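Local coordinates for DUF6844 domain-containing protein (Francisella tularensis subsp. tularensis, PDB 4QVR) that is of unknown function but carries a signal sequence, consistent with export from the cytoplasm, at residues 137-142 against 361-366; 148-153 against 411-416; 208-213 against 229-234; 378-383 against 406-411. All coordinates share one frame; numbering follows the deposited sequence.

Contact 1: residues 137-142 against 361-366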
loop_
_atom_site.group_PDB
_atom_site.type_symbol
_atom_site.label_atom_id
_atom_site.label_comp_id
_atom_site.label_asym_id
_atom_site.label_seq_id
_atom_site.Cartn_x
_atom_site.Cartn_y
_atom_site.Cartn_z
ATOM N N SER A 137 -15.304 -0.020 7.501
ATOM C CA SER A 137 -15.508 -0.270 6.109
ATOM C C SER A 137 -14.502 0.514 5.267
ATOM O O SER A 137 -13.957 -0.015 4.291
ATOM C CB SER A 137 -16.944 0.074 5.707
ATOM O OG SER A 137 -17.851 -0.788 6.343
ATOM N N ALA A 138 -14.239 1.752 5.657
ATOM C CA ALA A 138 -13.278 2.581 4.939
ATOM C C ALA A 138 -11.878 2.010 5.058
ATOM O O ALA A 138 -11.131 1.980 4.090
ATOM C CB ALA A 138 -13.324 4.020 5.441
ATOM N N GLN A 139 -11.509 1.554 6.245
ATOM C CA GLN A 139 -10.181 0.988 6.420
ATOM C C GLN A 139 -10.023 -0.277 5.570
ATOM O O GLN A 139 -8.983 -0.503 4.984
ATOM C CB GLN A 139 -9.933 0.677 7.877
ATOM C CG GLN A 139 -8.604 -0.035 8.148
ATOM C CD GLN A 139 -7.413 0.800 7.789
ATOM O OE1 GLN A 139 -7.541 2.013 7.558
ATOM N NE2 GLN A 139 -6.228 0.178 7.765
ATOM N N LEU A 140 -11.058 -1.110 5.524
ATOM C CA LEU A 140 -11.008 -2.318 4.721
ATOM C C LEU A 140 -10.811 -1.933 3.243
ATOM O O LEU A 140 -10.046 -2.550 2.498
ATOM C CB LEU A 140 -12.311 -3.089 4.890
ATOM C CG LEU A 140 -12.424 -4.305 3.977
ATOM C CD1 LEU A 140 -11.412 -5.348 4.390
ATOM C CD2 LEU A 140 -13.812 -4.892 4.021
ATOM N N ALA A 141 -11.550 -0.922 2.820
ATOM C CA ALA A 141 -11.486 -0.431 1.449
ATOM C C ALA A 141 -10.055 0.030 1.097
ATOM O O ALA A 141 -9.558 -0.232 -0.013
ATOM C CB ALA A 141 -12.497 0.697 1.264
ATOM N N PHE A 142 -9.397 0.710 2.041
ATOM C CA PHE A 142 -8.014 1.131 1.839
ATOM C C PHE A 142 -7.135 -0.094 1.708
ATOM O O PHE A 142 -6.292 -0.148 0.835
ATOM C CB PHE A 142 -7.467 2.029 2.962
ATOM C CG PHE A 142 -5.963 2.131 2.939
ATOM C CD1 PHE A 142 -5.318 2.846 1.941
ATOM C CD2 PHE A 142 -5.190 1.494 3.894
ATOM C CE1 PHE A 142 -3.928 2.893 1.884
ATOM C CE2 PHE A 142 -3.800 1.571 3.864
ATOM C CZ PHE A 142 -3.171 2.257 2.847
ATOM N N ARG A 361 -1.727 1.272 13.895
ATOM C CA ARG A 361 -0.741 0.263 14.187
ATOM C C ARG A 361 -0.795 -0.851 13.145
ATOM O O ARG A 361 0.244 -1.297 12.663
ATOM C CB ARG A 361 -0.974 -0.309 15.580
ATOM C CG ARG A 361 0.127 -1.242 16.043
ATOM C CD ARG A 361 -0.193 -1.911 17.368
ATOM N NE ARG A 361 0.905 -2.798 17.736
ATOM C CZ ARG A 361 1.095 -4.015 17.231
ATOM N NH1 ARG A 361 0.261 -4.522 16.324
ATOM N NH2 ARG A 361 2.136 -4.726 17.627
ATOM N N ALA A 362 -1.996 -1.308 12.799
ATOM C CA ALA A 362 -2.133 -2.340 11.790
ATOM C C ALA A 362 -1.516 -1.871 10.453
ATOM O O ALA A 362 -0.982 -2.675 9.684
ATOM C CB ALA A 362 -3.591 -2.738 11.620
ATOM N N ASN A 363 -1.583 -0.578 10.167
ATOM C CA ASN A 363 -0.969 -0.037 8.957
ATOM C C ASN A 363 0.560 -0.242 8.984
ATOM O O ASN A 363 1.188 -0.569 7.966
ATOM C CB ASN A 363 -1.311 1.444 8.801
ATOM C CG ASN A 363 -2.723 1.683 8.276
ATOM O OD1 ASN A 363 -3.280 0.882 7.537
ATOM N ND2 ASN A 363 -3.271 2.811 8.610
ATOM N N LEU A 364 1.168 -0.052 10.153
ATOM C CA LEU A 364 2.597 -0.274 10.300
ATOM C C LEU A 364 2.941 -1.760 10.197
ATOM O O LEU A 364 3.929 -2.119 9.573
ATOM C CB LEU A 364 3.125 0.316 11.614
ATOM C CG LEU A 364 3.110 1.855 11.679
ATOM C CD1 LEU A 364 3.482 2.309 13.080
ATOM C CD2 LEU A 364 4.040 2.478 10.634
ATOM N N VAL A 365 2.124 -2.622 10.784
ATOM C CA VAL A 365 2.363 -4.064 10.699
ATOM C C VAL A 365 2.388 -4.524 9.242
ATOM O O VAL A 365 3.276 -5.250 8.830
ATOM C CB VAL A 365 1.306 -4.852 11.493
ATOM C CG1 VAL A 365 1.380 -6.352 11.174
ATOM C CG2 VAL A 365 1.470 -4.600 13.000
ATOM N N THR A 366 1.429 -4.062 8.455
ATOM C CA THR A 366 1.368 -4.385 7.051
ATOM C C THR A 366 2.601 -3.861 6.254
ATOM O O THR A 366 3.098 -4.494 5.302
ATOM C CB THR A 366 0.081 -3.755 6.483
ATOM O OG1 THR A 366 -1.033 -4.294 7.201
ATOM C CG2 THR A 366 -0.067 -4.055 5.029
HETATM O O HOH W 1 -5.553 3.986 7.585
#

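Contact 2: residues 148-153 against 411-416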
loop_
_atom_site.group_PDB
_atom_site.type_symbol
_atom_site.label_atom_id
_atom_site.label_comp_id
_atom_site.label_asym_id
_atom_site.label_seq_id
_atom_site.Cartn_x
_atom_site.Cartn_y
_atom_site.Cartn_z
ATOM N N LYS A 148 -4.140 -4.018 -4.066
ATOM C CA LYS A 148 -4.365 -4.012 -5.510
ATOM C C LYS A 148 -3.261 -3.207 -6.193
ATOM O O LYS A 148 -2.716 -3.612 -7.214
ATOM C CB LYS A 148 -5.722 -3.427 -5.787
ATOM C CG LYS A 148 -6.195 -3.524 -7.223
ATOM C CD LYS A 148 -7.663 -3.137 -7.225
ATOM C CE LYS A 148 -8.322 -3.396 -8.559
ATOM N NZ LYS A 148 -7.689 -2.604 -9.632
ATOM N N ALA A 149 -2.898 -2.085 -5.601
ATOM C CA ALA A 149 -1.832 -1.268 -6.158
ATOM C C ALA A 149 -0.536 -2.047 -6.110
ATOM O O ALA A 149 0.218 -2.041 -7.073
ATOM C CB ALA A 149 -1.698 0.052 -5.397
ATOM N N GLN A 150 -0.274 -2.728 -4.997
ATOM C CA GLN A 150 0.965 -3.514 -4.898
ATOM C C GLN A 150 1.028 -4.613 -5.928
ATOM O O GLN A 150 2.080 -4.863 -6.544
ATOM C CB GLN A 150 1.108 -4.144 -3.532
ATOM C CG GLN A 150 1.437 -3.123 -2.468
ATOM C CD GLN A 150 1.470 -3.692 -1.054
ATOM O OE1 GLN A 150 1.027 -4.798 -0.786
ATOM N NE2 GLN A 150 1.963 -2.894 -0.139
ATOM N N ALA A 151 -0.103 -5.240 -6.158
ATOM C CA ALA A 151 -0.157 -6.372 -7.072
ATOM C C ALA A 151 0.016 -5.923 -8.514
ATOM O O ALA A 151 0.663 -6.617 -9.320
ATOM C CB ALA A 151 -1.465 -7.139 -6.867
ATOM N N GLU A 152 -0.526 -4.753 -8.842
ATOM C CA GLU A 152 -0.392 -4.203 -10.195
ATOM C C GLU A 152 1.035 -3.778 -10.506
ATOM O O GLU A 152 1.504 -3.947 -11.639
ATOM C CB GLU A 152 -1.401 -3.081 -10.423
ATOM C CG GLU A 152 -2.815 -3.663 -10.446
ATOM C CD GLU A 152 -3.906 -2.660 -10.721
ATOM O OE1 GLU A 152 -3.647 -1.438 -10.669
ATOM O OE2 GLU A 152 -5.049 -3.113 -10.972
ATOM N N TYR A 153 1.724 -3.244 -9.506
ATOM C CA TYR A 153 3.133 -2.895 -9.634
ATOM C C TYR A 153 3.944 -4.170 -9.917
ATOM O O TYR A 153 4.727 -4.201 -10.834
ATOM C CB TYR A 153 3.664 -2.191 -8.380
ATOM C CG TYR A 153 5.166 -2.103 -8.372
ATOM C CD1 TYR A 153 5.838 -1.199 -9.179
ATOM C CD2 TYR A 153 5.922 -2.920 -7.561
ATOM C CE1 TYR A 153 7.234 -1.135 -9.197
ATOM C CE2 TYR A 153 7.306 -2.860 -7.575
ATOM C CZ TYR A 153 7.956 -1.977 -8.399
ATOM O OH TYR A 153 9.341 -1.939 -8.397
ATOM N N THR A 411 -3.071 -13.281 1.280
ATOM C CA THR A 411 -2.915 -14.453 2.125
ATOM C C THR A 411 -1.710 -14.240 3.035
ATOM O O THR A 411 -1.807 -14.411 4.251
ATOM C CB THR A 411 -2.735 -15.735 1.272
ATOM O OG1 THR A 411 -3.919 -15.960 0.495
ATOM C CG2 THR A 411 -2.475 -16.951 2.140
ATOM N N TYR A 412 -0.592 -13.836 2.426
ATOM C CA TYR A 412 0.662 -13.598 3.138
ATOM C C TYR A 412 0.524 -12.574 4.245
ATOM O O TYR A 412 1.113 -12.748 5.300
ATOM C CB TYR A 412 1.747 -13.158 2.163
ATOM C CG TYR A 412 3.020 -12.644 2.801
ATOM C CD1 TYR A 412 4.006 -13.523 3.262
ATOM C CD2 TYR A 412 3.255 -11.271 2.916
ATOM C CE1 TYR A 412 5.180 -13.048 3.838
ATOM C CE2 TYR A 412 4.420 -10.783 3.482
ATOM C CZ TYR A 412 5.383 -11.667 3.939
ATOM O OH TYR A 412 6.545 -11.177 4.513
ATOM N N TYR A 413 -0.235 -11.508 4.025
ATOM C CA TYR A 413 -0.382 -10.524 5.081
ATOM C C TYR A 413 -1.204 -11.084 6.240
ATOM O O TYR A 413 -0.848 -10.888 7.399
ATOM C CB TYR A 413 -0.976 -9.195 4.588
ATOM C CG TYR A 413 -0.063 -8.376 3.692
ATOM C CD1 TYR A 413 1.210 -8.008 4.110
ATOM C CD2 TYR A 413 -0.506 -7.904 2.455
ATOM C CE1 TYR A 413 2.040 -7.247 3.290
ATOM C CE2 TYR A 413 0.307 -7.130 1.639
ATOM C CZ TYR A 413 1.582 -6.806 2.059
ATOM O OH TYR A 413 2.399 -6.050 1.247
ATOM N N LYS A 414 -2.284 -11.802 5.937
ATOM C CA LYS A 414 -3.126 -12.372 6.996
ATOM C C LYS A 414 -2.376 -13.395 7.835
ATOM O O LYS A 414 -2.569 -13.437 9.031
ATOM C CB LYS A 414 -4.425 -12.976 6.434
ATOM C CG LYS A 414 -5.390 -11.930 5.862
ATOM C CD LYS A 414 -6.667 -12.530 5.277
ATOM C CE LYS A 414 -7.548 -13.167 6.342
ATOM N NZ LYS A 414 -8.783 -13.770 5.772
ATOM N N THR A 415 -1.498 -14.190 7.221
ATOM C CA THR A 415 -0.749 -15.218 7.964
ATOM C C THR A 415 0.567 -14.769 8.612
ATOM O O THR A 415 0.962 -15.351 9.609
ATOM C CB THR A 415 -0.438 -16.479 7.106
ATOM O OG1 THR A 415 0.450 -16.148 6.035
ATOM C CG2 THR A 415 -1.716 -17.095 6.549
ATOM N N LYS A 416 1.248 -13.753 8.088
ATOM C CA LYS A 416 2.532 -13.369 8.691
ATOM C C LYS A 416 2.381 -12.996 10.159
ATOM O O LYS A 416 1.432 -12.313 10.551
ATOM C CB LYS A 416 3.269 -12.261 7.926
ATOM C CG LYS A 416 4.658 -12.038 8.514
ATOM C CD LYS A 416 5.672 -11.460 7.546
ATOM C CE LYS A 416 7.091 -11.604 8.109
ATOM N NZ LYS A 416 8.162 -11.150 7.172
HETATM O O HOH W 2 2.746 -3.458 2.781
#

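Contact 3: residues 208-213 against 229-234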
loop_
_atom_site.group_PDB
_atom_site.type_symbol
_atom_site.label_atom_id
_atom_site.label_comp_id
_atom_site.label_asym_id
_atom_site.label_seq_id
_atom_site.Cartn_x
_atom_site.Cartn_y
_atom_site.Cartn_z
ATOM N N ASP A 208 15.031 -33.543 -17.038
ATOM C CA ASP A 208 13.782 -34.070 -16.464
ATOM C C ASP A 208 13.705 -33.828 -14.962
ATOM O O ASP A 208 12.656 -33.498 -14.462
ATOM C CB ASP A 208 13.632 -35.578 -16.727
ATOM C CG ASP A 208 13.517 -35.921 -18.219
ATOM O OD1 ASP A 208 13.105 -35.054 -19.024
ATOM O OD2 ASP A 208 13.825 -37.082 -18.577
ATOM N N ASN A 209 14.800 -34.044 -14.235
ATOM C CA ASN A 209 14.796 -33.796 -12.799
ATOM C C ASN A 209 14.494 -32.310 -12.508
ATOM O O ASN A 209 13.738 -31.976 -11.592
ATOM C CB ASN A 209 16.131 -34.179 -12.145
ATOM C CG ASN A 209 16.309 -35.688 -11.942
ATOM O OD1 ASN A 209 15.559 -36.528 -12.469
ATOM N ND2 ASN A 209 17.327 -36.031 -11.160
ATOM N N GLN A 210 15.092 -31.425 -13.287
ATOM C CA GLN A 210 14.872 -29.993 -13.089
ATOM C C GLN A 210 13.442 -29.606 -13.399
ATOM O O GLN A 210 12.872 -28.751 -12.735
ATOM C CB GLN A 210 15.816 -29.194 -13.954
ATOM C CG GLN A 210 17.263 -29.298 -13.532
ATOM C CD GLN A 210 18.135 -28.441 -14.408
ATOM O OE1 GLN A 210 18.434 -27.294 -14.065
ATOM N NE2 GLN A 210 18.465 -28.942 -15.577
ATOM N N LEU A 211 12.864 -30.197 -14.435
ATOM C CA LEU A 211 11.464 -29.917 -14.725
ATOM C C LEU A 211 10.591 -30.373 -13.561
ATOM O O LEU A 211 9.745 -29.639 -13.115
ATOM C CB LEU A 211 10.993 -30.615 -15.986
ATOM C CG LEU A 211 11.561 -30.151 -17.324
ATOM C CD1 LEU A 211 11.060 -31.083 -18.422
ATOM C CD2 LEU A 211 11.166 -28.721 -17.631
ATOM N N LYS A 212 10.799 -31.592 -13.084
ATOM C CA LYS A 212 9.993 -32.106 -11.990
ATOM C C LYS A 212 10.168 -31.289 -10.747
ATOM O O LYS A 212 9.239 -31.146 -9.969
ATOM C CB LYS A 212 10.339 -33.549 -11.671
ATOM C CG LYS A 212 9.913 -34.563 -12.708
ATOM C CD LYS A 212 10.419 -35.942 -12.301
ATOM C CE LYS A 212 10.086 -37.017 -13.320
ATOM N NZ LYS A 212 10.732 -38.317 -12.968
ATOM N N GLU A 213 11.369 -30.784 -10.517
ATOM C CA GLU A 213 11.589 -29.957 -9.336
ATOM C C GLU A 213 10.648 -28.743 -9.345
ATOM O O GLU A 213 10.138 -28.318 -8.301
ATOM C CB GLU A 213 13.035 -29.499 -9.294
ATOM C CG GLU A 213 13.382 -28.601 -8.119
ATOM C CD GLU A 213 14.826 -28.130 -8.175
ATOM O OE1 GLU A 213 15.188 -27.310 -7.319
ATOM O OE2 GLU A 213 15.596 -28.570 -9.078
ATOM N N LYS A 229 13.296 -24.865 -22.931
ATOM C CA LYS A 229 12.645 -23.546 -22.955
ATOM C C LYS A 229 11.569 -23.411 -21.891
ATOM O O LYS A 229 11.399 -22.347 -21.317
ATOM C CB LYS A 229 12.057 -23.221 -24.336
ATOM C CG LYS A 229 10.832 -24.025 -24.753
ATOM C CD LYS A 229 10.368 -23.596 -26.146
ATOM C CE LYS A 229 9.205 -24.441 -26.648
ATOM N NZ LYS A 229 8.847 -24.152 -28.069
ATOM N N ALA A 230 10.835 -24.490 -21.645
ATOM C CA ALA A 230 9.786 -24.475 -20.635
ATOM C C ALA A 230 10.426 -24.212 -19.297
ATOM O O ALA A 230 9.829 -23.571 -18.433
ATOM C CB ALA A 230 9.046 -25.796 -20.606
ATOM N N LEU A 231 11.663 -24.687 -19.167
ATOM C CA LEU A 231 12.463 -24.550 -17.965
ATOM C C LEU A 231 13.029 -23.149 -17.789
ATOM O O LEU A 231 12.901 -22.571 -16.704
ATOM C CB LEU A 231 13.600 -25.555 -18.019
ATOM C CG LEU A 231 14.479 -25.754 -16.800
ATOM C CD1 LEU A 231 13.629 -26.160 -15.596
ATOM C CD2 LEU A 231 15.514 -26.834 -17.120
ATOM N N LEU A 232 13.651 -22.602 -18.836
ATOM C CA LEU A 232 14.218 -21.243 -18.758
ATOM C C LEU A 232 13.074 -20.270 -18.544
ATOM O O LEU A 232 13.209 -19.295 -17.813
ATOM C CB LEU A 232 15.002 -20.852 -20.024
ATOM C CG LEU A 232 14.259 -20.237 -21.217
ATOM C CD1 LEU A 232 13.721 -18.861 -20.863
ATOM C CD2 LEU A 232 15.181 -20.104 -22.416
ATOM N N SER A 233 11.940 -20.558 -19.179
ATOM C CA SER A 233 10.736 -19.733 -19.040
ATOM C C SER A 233 10.263 -19.705 -17.591
ATOM O O SER A 233 9.900 -18.644 -17.059
ATOM C CB SER A 233 9.622 -20.282 -19.911
ATOM O OG SER A 233 8.407 -19.667 -19.572
ATOM N N GLN A 234 10.237 -20.874 -16.955
ATOM C CA GLN A 234 9.869 -20.943 -15.548
ATOM C C GLN A 234 10.806 -20.094 -14.733
ATOM O O GLN A 234 10.354 -19.350 -13.871
ATOM C CB GLN A 234 9.878 -22.366 -14.994
ATOM C CG GLN A 234 8.532 -23.048 -15.052
ATOM C CD GLN A 234 7.570 -22.512 -14.012
ATOM O OE1 GLN A 234 7.974 -22.121 -12.915
ATOM N NE2 GLN A 234 6.287 -22.516 -14.340
#

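Contact 4: residues 378-383 against 406-411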
loop_
_atom_site.group_PDB
_atom_site.type_symbol
_atom_site.label_atom_id
_atom_site.label_comp_id
_atom_site.label_asym_id
_atom_site.label_seq_id
_atom_site.Cartn_x
_atom_site.Cartn_y
_atom_site.Cartn_z
ATOM N N LEU A 378 10.964 -15.333 -2.785
ATOM C CA LEU A 378 11.110 -16.520 -3.654
ATOM C C LEU A 378 9.990 -17.546 -3.442
ATOM O O LEU A 378 9.396 -18.039 -4.399
ATOM C CB LEU A 378 12.476 -17.168 -3.439
ATOM C CG LEU A 378 12.723 -18.537 -4.080
ATOM C CD1 LEU A 378 12.581 -18.472 -5.590
ATOM C CD2 LEU A 378 14.095 -19.062 -3.678
ATOM N N THR A 379 9.678 -17.830 -2.186
ATOM C CA THR A 379 8.636 -18.781 -1.852
ATOM C C THR A 379 7.297 -18.345 -2.422
ATOM O O THR A 379 6.541 -19.162 -2.932
ATOM C CB THR A 379 8.541 -18.946 -0.330
ATOM O OG1 THR A 379 9.853 -19.196 0.184
ATOM C CG2 THR A 379 7.609 -20.103 0.043
HETATM N N MSE A 380 7.012 -17.049 -2.361
HETATM C CA MSE A 380 5.760 -16.530 -2.892
HETATM C C MSE A 380 5.729 -16.596 -4.392
HETATM O O MSE A 380 4.676 -16.837 -4.979
HETATM C CB MSE A 380 5.570 -15.067 -2.527
HETATM C CG MSE A 380 5.098 -14.902 -1.096
HETATM SE SE MSE A 380 4.419 -13.070 -1.002
HETATM C CE MSE A 380 2.667 -13.530 -1.752
ATOM N N SER A 381 6.866 -16.331 -5.030
ATOM C CA SER A 381 6.940 -16.398 -6.486
ATOM C C SER A 381 6.797 -17.851 -6.968
ATOM O O SER A 381 6.193 -18.112 -8.007
ATOM C CB SER A 381 8.262 -15.822 -6.985
ATOM O OG SER A 381 8.410 -14.488 -6.579
ATOM N N GLU A 382 7.364 -18.791 -6.218
ATOM C CA GLU A 382 7.255 -20.214 -6.580
ATOM C C GLU A 382 5.818 -20.688 -6.388
ATOM O O GLU A 382 5.238 -21.346 -7.255
ATOM C CB GLU A 382 8.200 -21.054 -5.726
ATOM C CG GLU A 382 9.666 -20.797 -6.018
ATOM C CD GLU A 382 10.594 -21.474 -5.026
ATOM O OE1 GLU A 382 10.136 -21.842 -3.922
ATOM O OE2 GLU A 382 11.794 -21.623 -5.346
ATOM N N ASP A 383 5.249 -20.294 -5.255
ATOM C CA ASP A 383 3.899 -20.672 -4.864
ATOM C C ASP A 383 2.854 -20.144 -5.865
ATOM O O ASP A 383 1.812 -20.764 -6.050
ATOM C CB ASP A 383 3.616 -20.137 -3.451
ATOM C CG ASP A 383 2.755 -21.075 -2.623
ATOM O OD1 ASP A 383 2.865 -22.312 -2.801
ATOM O OD2 ASP A 383 2.017 -20.579 -1.747
ATOM N N GLU A 406 -2.606 -10.724 -6.097
ATOM C CA GLU A 406 -3.374 -10.053 -5.069
ATOM C C GLU A 406 -3.865 -11.007 -3.946
ATOM O O GLU A 406 -3.729 -10.704 -2.742
ATOM C CB GLU A 406 -4.519 -9.320 -5.791
ATOM C CG GLU A 406 -5.333 -8.307 -5.020
ATOM C CD GLU A 406 -6.276 -7.510 -5.931
ATOM O OE1 GLU A 406 -7.158 -6.797 -5.415
ATOM O OE2 GLU A 406 -6.142 -7.578 -7.173
ATOM N N LYS A 407 -4.401 -12.160 -4.313
ATOM C CA LYS A 407 -4.875 -13.104 -3.295
ATOM C C LYS A 407 -3.681 -13.703 -2.546
ATOM O O LYS A 407 -3.687 -13.796 -1.322
ATOM C CB LYS A 407 -5.739 -14.211 -3.904
ATOM C CG LYS A 407 -6.507 -14.984 -2.841
ATOM C CD LYS A 407 -7.484 -15.981 -3.435
ATOM C CE LYS A 407 -8.294 -16.666 -2.346
ATOM N NZ LYS A 407 -9.201 -17.721 -2.885
ATOM N N THR A 408 -2.652 -14.092 -3.290
ATOM C CA THR A 408 -1.442 -14.633 -2.690
ATOM C C THR A 408 -0.832 -13.644 -1.702
ATOM O O THR A 408 -0.369 -14.004 -0.651
ATOM C CB THR A 408 -0.391 -14.906 -3.770
ATOM O OG1 THR A 408 -0.987 -15.677 -4.820
ATOM C CG2 THR A 408 0.788 -15.656 -3.203
ATOM N N LEU A 409 -0.861 -12.378 -2.056
ATOM C CA LEU A 409 -0.299 -11.334 -1.219
ATOM C C LEU A 409 -1.216 -11.102 -0.013
ATOM O O LEU A 409 -0.756 -10.964 1.130
ATOM C CB LEU A 409 -0.139 -10.085 -2.078
ATOM C CG LEU A 409 0.724 -8.926 -1.658
ATOM C CD1 LEU A 409 2.139 -9.354 -1.293
ATOM C CD2 LEU A 409 0.728 -7.970 -2.838
ATOM N N SER A 410 -2.517 -11.072 -0.273
ATOM C CA SER A 410 -3.502 -10.937 0.786
ATOM C C SER A 410 -3.369 -12.097 1.795
ATOM O O SER A 410 -3.521 -11.917 3.010
ATOM C CB SER A 410 -4.903 -10.947 0.191
ATOM O OG SER A 410 -5.861 -10.953 1.226
ATOM N N THR A 411 -3.071 -13.281 1.280
ATOM C CA THR A 411 -2.915 -14.453 2.125
ATOM C C THR A 411 -1.710 -14.240 3.035
ATOM O O THR A 411 -1.807 -14.411 4.251
ATOM C CB THR A 411 -2.735 -15.735 1.272
ATOM O OG1 THR A 411 -3.919 -15.960 0.495
ATOM C CG2 THR A 411 -2.475 -16.951 2.140
#

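Contact 1: residues 137-142 against 361-366
Gln139 NE2 donates to Asn363 OD1 at 3.0 Å, and the same nitrogen also bonds Glu143 OE2 one turn further along its own helix. The pair forms a buried helix-helix junction: helix 134-159, whose Phe142 packs on strand 264-273, meets helix 349-370, which covers strands 318-322 and 328-337. The layers of two antiparallel sheets are thus bridged by side-chain amides, while the nearest alpha carbons, those of Gln139 and Asn363, stay 9.6 Å apart.

Gln139 reaches over with CG anti to its nitrogen (chi1 175°) and a bend at chi2, and Asn363 comes from the opposite direction. Asn363 OD1 lies in the plane of the glutamine amide, whereas NE2 is tilted 32° from the asparagine carbonyl plane, because the two amides are twisted against each other. A water closes the other side of the pair, donating to Gln139 OE1 and accepting from Asn363 ND2, so both ends of each amide are engaged. Tyr316 also lies against Gln139 and Phe142. Beside the amide pair, the Phe142 ring stands nearly perpendicular to the Asn363 amide, and its CE2 approaches Asn363 OD1 to 3.8 Å.

Contact 2: residues 148-153 against 411-416
Tyr413 alone spans from 411-416 to 148-153, meeting Gln150 where helix 402-415 passes helix 134-159 and nears its end. Just before it in the chain, Tyr412 turns elsewhere: its OH bonds Ala369 O of helix 349-370 and accepts from Lys416 NZ. At Tyr413, CG lies beside the backbone N and anti to the carbonyl carbon (chi1 -70°), which sends the ring out across the 12.3 Å between Tyr413 CA and Gln150 CA. Gln150 comes from the opposite direction on an extended chain, and its OE1 meets the tyrosine at the ring edge, near the ring plane. Tyr413 OH donates to Gln150 OE1 at 2.8 Å, although the hydroxyl is tilted 30° from the carbonyl plane. Leu248 packs on both side chains. Lys416, the first residue to leave the helix, returns to Tyr412 OH at 3.1 Å from its NZ and also makes a salt bridge with Glu376.

A water donates to Tyr413 OH and accepts from Gln150 NE2, so the hydroxyl acts as donor and acceptor at once. Both ends of the buried glutamine amide thereby have a partner, in a small closed network that forms a neutral polar link between the helices, beside the apolar packing of Ala151 on Ile405.

Contact 3: residues 208-213 against 229-234
Leu231 fits against helix 203-213 beside Gln210 and Leu211, and these three side chains account for nearly all of the buried surface. Leu231 contributes most. Its CG is anti to the backbone N (chi1 -172°), which carries both methyls toward the facing helix. Leu231 CD1 settles 3.9 Å from Gln210 O, a backbone oxygen, and also lies close to Gln210 CB. The other methyl, Leu231 CD2, touches Gln210 CB at 4.0 Å and Gln210 NE2 at 3.9 Å, so the glutamine, crossing the leucine at about a right angle, offers the aliphatic base of its chain and its amide end to one branch.

Leu211 supplies the apolar partner from the next position along the helix. Leu211 CA and Leu231 CA are the closest alpha carbons, 6.3 Å apart. The Leu211 side chain nevertheless starts out past the contact and only its CD2 swings in, Leu211 CD2 packing 4.0 Å from Leu231 CB and 4.1 Å from Leu231 CD1. Leu216 of the connecting loop covers Leu211 as well, and Phe221 packs on Ala230. Near the edge, Asp208 makes a salt bridge with Lys227.

The contact is purely van der Waals in character. The two segments run in roughly the same direction, since the intervening loop carries the chain back before helix 224-246 sets off: a helix-loop-helix unit with side-by-side helices, within the DUF6844 region and far from the centre of the chain.

Contact 4: residues 378-383 against 406-411
Selenomethionine is the residue that carries this contact: Met380, with SE in place of sulfur, pushes its terminal methyl into the side of helix 402-415. The modelled separation from Thr408 CG2 is implausibly short for two carbons, so the position of CE, and with it the distances to its neighbours, is doubtful. CG of Met380 sits beside the backbone N (chi1 -79°), the chain runs on extended at chi2, and a bend at chi3 (82°) turns the methyl in toward the neighbouring helix. As modelled, Met380 CE lies 3.7 Å from Leu409 N. Leu409 joins through its tip, with Met380 CE to Leu409 CD1 modelled at 4.2 Å.

The pairing joins two short helices, 374-385 and 402-415, which follow each other in the chain across a partly disordered connection and run obliquely past each other, in broadly opposite directions. On the far side of the first, Ser381 packs on Leu241, Thr242 and Phe245 of helix 224-246; on the second, Leu409 also meets Gln150 of helix 134-159.

Thr408 turns CG2 toward the selenomethionine and spends its hydroxyl on Asp404 O, within its own helix. Thr411 behaves likewise one turn later. Its OG1 donates to Lys407 O at 2.8 Å from well above the carbonyl plane, and Lys407 O also receives the backbone N-H of Thr411.

Overall arrangement
From the N terminus, helix 134-159 supplies first residues 137-142 and then 148-153, whose partners lie far along the chain. Contact 1 closes at helix 349-370 and contact 2 at helix 402-415, so the two long loops cross; they touch where Thr366 O packs on Tyr413 CE1. Contact 3 closes a short loop inside both, at a remote end of the molecule about 39 Å from contact 1, centre to centre. Contact 4 opens after contact 1 has closed and lies within the span of contact 2, sharing Thr411 with it. Helix 134-159 is thereby tied to the C-terminal helices, while helix 224-246 runs from contact 3 toward helix 374-385.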